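Local coordinates for protein MxaA (Stigmatella aurantiaca, PDB 4W4T) that carries the terminal reductase domain of the myxalamid PKS-NRPS assembly line, an NADPH-binding short-chain dehydrogenase-like domain that reductively releases the finished chain, at residues F136-Y147 with R175-H186. Numbering follows the deposited sequence.
With ACT (acetate ion), chain C.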
loop_
_atom_site.group_PDB
_atom_site.type_symbol
_atom_site.label_atom_id
_atom_site.label_comp_id
_atom_site.label_asym_id
_atom_site.label_seq_id
_atom_site.Cartn_x
_atom_site.Cartn_y
_atom_site.Cartn_z
ATOM N N PHE A 136 -16.665 -25.244 21.770
ATOM C CA PHE A 136 -15.239 -25.461 21.987
ATOM C C PHE A 136 -15.023 -26.735 22.813
ATOM O O PHE A 136 -14.128 -27.540 22.531
ATOM C CB PHE A 136 -14.609 -24.240 22.670
ATOM C CG PHE A 136 -13.097 -24.274 22.725
ATOM C CD1 PHE A 136 -12.340 -23.910 21.620
ATOM C CD2 PHE A 136 -12.443 -24.641 23.888
ATOM C CE1 PHE A 136 -10.954 -23.923 21.674
ATOM C CE2 PHE A 136 -11.055 -24.680 23.952
ATOM C CZ PHE A 136 -10.306 -24.324 22.839
ATOM N N GLN A 137 -15.865 -26.933 23.822
ATOM C CA GLN A 137 -15.784 -28.137 24.627
ATOM C C GLN A 137 -16.048 -29.371 23.767
ATOM O O GLN A 137 -15.367 -30.391 23.898
ATOM C CB GLN A 137 -16.786 -28.082 25.805
ATOM C CG GLN A 137 -16.863 -29.395 26.557
ATOM C CD GLN A 137 -15.557 -29.805 27.205
ATOM O OE1 GLN A 137 -14.760 -28.966 27.610
ATOM N NE2 GLN A 137 -15.338 -31.120 27.328
ATOM N N ARG A 138 -17.023 -29.276 22.874
ATOM C CA ARG A 138 -17.330 -30.408 21.990
ATOM C C ARG A 138 -16.154 -30.713 21.056
ATOM O O ARG A 138 -15.769 -31.871 20.874
ATOM C CB ARG A 138 -18.590 -30.126 21.169
ATOM C CG ARG A 138 -19.014 -31.281 20.271
ATOM C CD ARG A 138 -20.433 -31.080 19.742
ATOM N NE ARG A 138 -20.543 -29.970 18.791
ATOM C CZ ARG A 138 -21.058 -28.768 19.065
ATOM N NH1 ARG A 138 -21.531 -28.482 20.279
ATOM N NH2 ARG A 138 -21.104 -27.843 18.113
ATOM N N LEU A 139 -15.584 -29.666 20.474
ATOM C CA LEU A 139 -14.442 -29.847 19.582
ATOM C C LEU A 139 -13.279 -30.474 20.353
ATOM O O LEU A 139 -12.553 -31.317 19.821
ATOM C CB LEU A 139 -14.032 -28.511 18.955
ATOM C CG LEU A 139 -13.078 -28.563 17.760
ATOM C CD1 LEU A 139 -13.757 -29.214 16.573
ATOM C CD2 LEU A 139 -12.588 -27.154 17.401
ATOM N N SER A 140 -13.131 -30.089 21.621
ATOM C CA SER A 140 -12.061 -30.596 22.470
ATOM C C SER A 140 -12.226 -32.086 22.793
ATOM O O SER A 140 -11.287 -32.717 23.279
ATOM C CB SER A 140 -11.987 -29.819 23.785
ATOM O OG SER A 140 -12.892 -30.355 24.752
ATOM N N GLU A 141 -13.430 -32.613 22.573
ATOM C CA GLU A 141 -13.696 -34.039 22.793
ATOM C C GLU A 141 -13.498 -34.843 21.507
ATOM O O GLU A 141 -13.148 -36.026 21.543
ATOM C CB GLU A 141 -15.123 -34.244 23.317
ATOM C CG GLU A 141 -15.365 -33.675 24.696
ATOM C CD GLU A 141 -16.846 -33.463 24.993
ATOM O OE1 GLU A 141 -17.690 -33.746 24.107
ATOM O OE2 GLU A 141 -17.158 -32.995 26.111
ATOM N N GLU A 142 -13.724 -34.193 20.373
ATOM C CA GLU A 142 -13.813 -34.898 19.098
ATOM C C GLU A 142 -12.476 -35.051 18.354
ATOM O O GLU A 142 -12.228 -36.082 17.711
ATOM C CB GLU A 142 -14.839 -34.189 18.215
ATOM C CG GLU A 142 -16.251 -34.262 18.811
ATOM C CD GLU A 142 -17.351 -33.850 17.844
ATOM O OE1 GLU A 142 -17.055 -33.198 16.820
ATOM O OE2 GLU A 142 -18.522 -34.189 18.112
ATOM N N ILE A 143 -11.600 -34.062 18.484
ATOM C CA ILE A 143 -10.381 -34.001 17.656
ATOM C C ILE A 143 -9.216 -34.809 18.194
ATOM O O ILE A 143 -8.870 -34.695 19.371
ATOM C CB ILE A 143 -9.907 -32.545 17.495
ATOM C CG1 ILE A 143 -10.999 -31.710 16.849
ATOM C CG2 ILE A 143 -8.578 -32.488 16.671
ATOM C CD1 ILE A 143 -11.467 -32.232 15.509
ATOM N N ASP A 144 -8.588 -35.619 17.336
ATOM C CA ASP A 144 -7.453 -36.414 17.783
ATOM C C ASP A 144 -6.133 -35.683 17.567
ATOM O O ASP A 144 -5.208 -35.809 18.365
ATOM C CB ASP A 144 -7.407 -37.776 17.060
ATOM C CG ASP A 144 -8.501 -38.745 17.537
ATOM O OD1 ASP A 144 -9.095 -38.533 18.619
ATOM O OD2 ASP A 144 -8.746 -39.746 16.837
ATOM N N ALA A 145 -6.047 -34.940 16.476
ATOM C CA ALA A 145 -4.808 -34.238 16.146
ATOM C C ALA A 145 -5.086 -32.955 15.354
ATOM O O ALA A 145 -6.148 -32.782 14.740
ATOM C CB ALA A 145 -3.862 -35.170 15.377
ATOM N N ILE A 146 -4.133 -32.033 15.400
ATOM C CA ILE A 146 -4.307 -30.714 14.802
ATOM C C ILE A 146 -3.178 -30.381 13.826
ATOM O O ILE A 146 -2.005 -30.493 14.169
ATOM C CB ILE A 146 -4.352 -29.606 15.880
ATOM C CG1 ILE A 146 -5.513 -29.854 16.846
ATOM C CG2 ILE A 146 -4.501 -28.225 15.226
ATOM C CD1 ILE A 146 -5.303 -29.266 18.222
ATOM N N TYR A 147 -3.549 -29.979 12.618
ATOM C CA TYR A 147 -2.613 -29.390 11.670
ATOM C C TYR A 147 -2.922 -27.897 11.612
ATOM O O TYR A 147 -3.933 -27.488 11.045
ATOM C CB TYR A 147 -2.722 -30.036 10.284
ATOM C CG TYR A 147 -2.222 -31.476 10.242
ATOM C CD1 TYR A 147 -2.921 -32.490 10.872
ATOM C CD2 TYR A 147 -1.057 -31.812 9.563
ATOM C CE1 TYR A 147 -2.481 -33.810 10.841
ATOM C CE2 TYR A 147 -0.605 -33.129 9.531
ATOM C CZ TYR A 147 -1.322 -34.122 10.179
ATOM O OH TYR A 147 -0.885 -35.434 10.137
ATOM N N ARG A 175 -4.610 -24.103 23.363
ATOM C CA ARG A 175 -5.671 -24.308 24.348
ATOM C C ARG A 175 -6.516 -25.544 24.016
ATOM O O ARG A 175 -6.803 -26.370 24.876
ATOM C CB ARG A 175 -6.556 -23.064 24.411
ATOM C CG ARG A 175 -7.394 -22.977 25.647
ATOM C CD ARG A 175 -8.278 -21.721 25.652
ATOM N NE ARG A 175 -7.524 -20.466 25.503
ATOM C CZ ARG A 175 -6.781 -19.916 26.464
ATOM N NH1 ARG A 175 -6.645 -20.514 27.645
ATOM N NH2 ARG A 175 -6.156 -18.775 26.240
ATOM N N LEU A 176 -6.928 -25.650 22.763
ATOM C CA LEU A 176 -7.720 -26.790 22.312
ATOM C C LEU A 176 -6.919 -28.086 22.424
ATOM O O LEU A 176 -7.444 -29.135 22.816
ATOM C CB LEU A 176 -8.189 -26.562 20.873
ATOM C CG LEU A 176 -8.990 -27.689 20.223
ATOM C CD1 LEU A 176 -10.362 -27.823 20.882
ATOM C CD2 LEU A 176 -9.122 -27.480 18.725
ATOM N N ALA A 177 -5.635 -28.011 22.090
ATOM C CA ALA A 177 -4.764 -29.183 22.111
ATOM C C ALA A 177 -4.538 -29.700 23.532
ATOM O O ALA A 177 -4.111 -30.836 23.722
ATOM C CB ALA A 177 -3.426 -28.856 21.451
ATOM N N THR A 178 -4.827 -28.870 24.535
ATOM C CA THR A 178 -4.647 -29.284 25.917
ATOM C C THR A 178 -5.969 -29.352 26.686
ATOM O O THR A 178 -5.962 -29.557 27.892
ATOM C CB THR A 178 -3.687 -28.342 26.680
ATOM O OG1 THR A 178 -4.158 -26.989 26.574
ATOM C CG2 THR A 178 -2.269 -28.444 26.121
ATOM N N ARG A 179 -7.089 -29.176 25.990
ATOM C CA ARG A 179 -8.405 -29.177 26.633
ATOM C C ARG A 179 -9.043 -30.563 26.548
ATOM O O ARG A 179 -9.175 -31.118 25.459
ATOM C CB ARG A 179 -9.326 -28.140 25.985
ATOM C CG ARG A 179 -10.732 -28.029 26.624
ATOM C CD ARG A 179 -10.673 -27.394 28.005
ATOM N NE ARG A 179 -9.991 -26.097 27.983
ATOM C CZ ARG A 179 -10.581 -24.913 27.811
ATOM N NH1 ARG A 179 -11.893 -24.804 27.622
ATOM N NH2 ARG A 179 -9.831 -23.820 27.802
ATOM N N THR A 180 -9.470 -31.080 27.697
ATOM C CA THR A 180 -10.165 -32.359 27.767
ATOM C C THR A 180 -9.192 -33.515 27.602
ATOM O O THR A 180 -8.968 -34.294 28.529
ATOM C CB THR A 180 -11.261 -32.465 26.691
ATOM O OG1 THR A 180 -12.172 -31.366 26.823
ATOM C CG2 THR A 180 -12.026 -33.772 26.837
ATOM N N ARG A 181 -8.615 -33.618 26.412
ATOM C CA ARG A 181 -7.647 -34.670 26.115
ATOM C C ARG A 181 -6.573 -34.168 25.154
ATOM O O ARG A 181 -6.840 -33.344 24.281
ATOM C CB ARG A 181 -8.340 -35.898 25.539
ATOM C CG ARG A 181 -9.127 -35.671 24.259
ATOM C CD ARG A 181 -9.829 -36.979 23.907
ATOM N NE ARG A 181 -10.534 -36.970 22.639
ATOM C CZ ARG A 181 -9.980 -37.330 21.488
ATOM N NH1 ARG A 181 -8.706 -37.697 21.467
ATOM N NH2 ARG A 181 -10.692 -37.328 20.373
ATOM N N ILE A 182 -5.364 -34.676 25.346
ATOM C CA ILE A 182 -4.188 -34.222 24.605
ATOM C C ILE A 182 -4.282 -34.490 23.115
ATOM O O ILE A 182 -4.661 -35.584 22.684
ATOM C CB ILE A 182 -2.908 -34.880 25.157
ATOM C CG1 ILE A 182 -2.736 -34.531 26.632
ATOM C CG2 ILE A 182 -1.666 -34.454 24.338
ATOM C CD1 ILE A 182 -2.922 -33.054 26.913
ATOM N N LYS A 183 -3.938 -33.473 22.322
ATOM C CA LYS A 183 -3.973 -33.575 20.878
ATOM C C LYS A 183 -2.630 -33.151 20.285
ATOM O O LYS A 183 -2.227 -31.994 20.415
ATOM C CB LYS A 183 -5.100 -32.712 20.298
ATOM C CG LYS A 183 -6.452 -32.939 20.958
ATOM C CD LYS A 183 -7.504 -31.980 20.427
ATOM C CE LYS A 183 -8.814 -32.050 21.265
ATOM N NZ LYS A 183 -8.585 -31.704 22.700
ATOM N N PRO A 184 -1.931 -34.088 19.632
ATOM C CA PRO A 184 -0.695 -33.683 18.956
ATOM C C PRO A 184 -0.941 -32.554 17.962
ATOM O O PRO A 184 -2.002 -32.463 17.312
ATOM C CB PRO A 184 -0.247 -34.962 18.244
ATOM C CG PRO A 184 -0.780 -36.058 19.125
ATOM C CD PRO A 184 -2.129 -35.546 19.589
ATOM N N LEU A 185 0.060 -31.689 17.861
ATOM C CA LEU A 185 -0.036 -30.495 17.052
ATOM C C LEU A 185 1.064 -30.450 16.000
ATOM O O LEU A 185 2.244 -30.481 16.327
ATOM C CB LEU A 185 0.046 -29.258 17.934
ATOM C CG LEU A 185 0.260 -27.970 17.137
ATOM C CD1 LEU A 185 -0.981 -27.639 16.312
ATOM C CD2 LEU A 185 0.630 -26.843 18.072
ATOM N N HIS A 186 0.672 -30.402 14.741
ATOM C CA HIS A 186 1.647 -30.236 13.670
ATOM C C HIS A 186 1.549 -28.796 13.214
ATOM O O HIS A 186 0.581 -28.396 12.565
ATOM C CB HIS A 186 1.388 -31.247 12.563
ATOM C CG HIS A 186 1.279 -32.640 13.093
ATOM N ND1 HIS A 186 2.368 -33.318 13.591
ATOM C CD2 HIS A 186 0.207 -33.439 13.306
ATOM C CE1 HIS A 186 1.976 -34.491 14.057
ATOM N NE2 HIS A 186 0.670 -34.591 13.888
HETATM C C ACT C . -12.313 -20.942 27.828
HETATM O O ACT C . -12.903 -19.820 27.678
HETATM O OXT ACT C . -12.950 -22.049 27.839
HETATM C CH3 ACT C . -10.822 -20.972 28.023
HETATM O O HOH W 1 -14.236 -26.354 28.050
HETATM O O HOH W 2 -12.936 -30.136 29.614
HETATM O O HOH W 3 -4.707 -37.461 20.477
#
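Arg181 grips the last turn of helix 133-142 and the loop after it through two acceptors, Glu141 O and Asp144 OD1, close to its guanidinium plane. Its NE donates to Glu141 O at 3.0 Å, and NH2 joins it on the same oxygen, both from above one face of that carbonyl. End-on, NH1 and NH2 converge on Asp144 OD1, with NH2 at 2.7 Å in a salt bridge; the carboxylate plane is turned 67° from the guanidinium. A leucine in place of Arg181 would probably leave Glu141 O without both side-chain donors and cost Asp144 this salt bridge, though Arg56 also pairs with it. Deeper in, Lys183 runs past Ile143 and bends at its last torsion (chi4 60°), bringing NZ 2.9 Å from Ser140 O; the buried ammonium also donates to Leu176 O and Arg181 O, tying the end of helix 133-142 to the end of helix 159-177 and the loop after it. On the apolar side, Leu176 lays CD1 over one face of the Phe136 ring, 4.2 Å from the centroid, and sets CD2 against Leu139. The same ring's CE2 lies over the Arg179 guanidinium, whose NH1 holds an acetate at its edge. Beyond, strands 145-148 and 185-188 pair in parallel: Ile146 N donates to Pro184 O, and His186 N to Ile146 O at 2.7 Å. Tyr147 and His186 meet obliquely; Tyr147 OH is hydrogen-bonded to Ser298 OG and His186 ND1 to Thr240 OG1. Strand 145-148, helix 159-177 and strand 185-188 form a beta-alpha-beta crossover of the Rossmann fold; strand 145-148 runs into NADPH-binding Asn149.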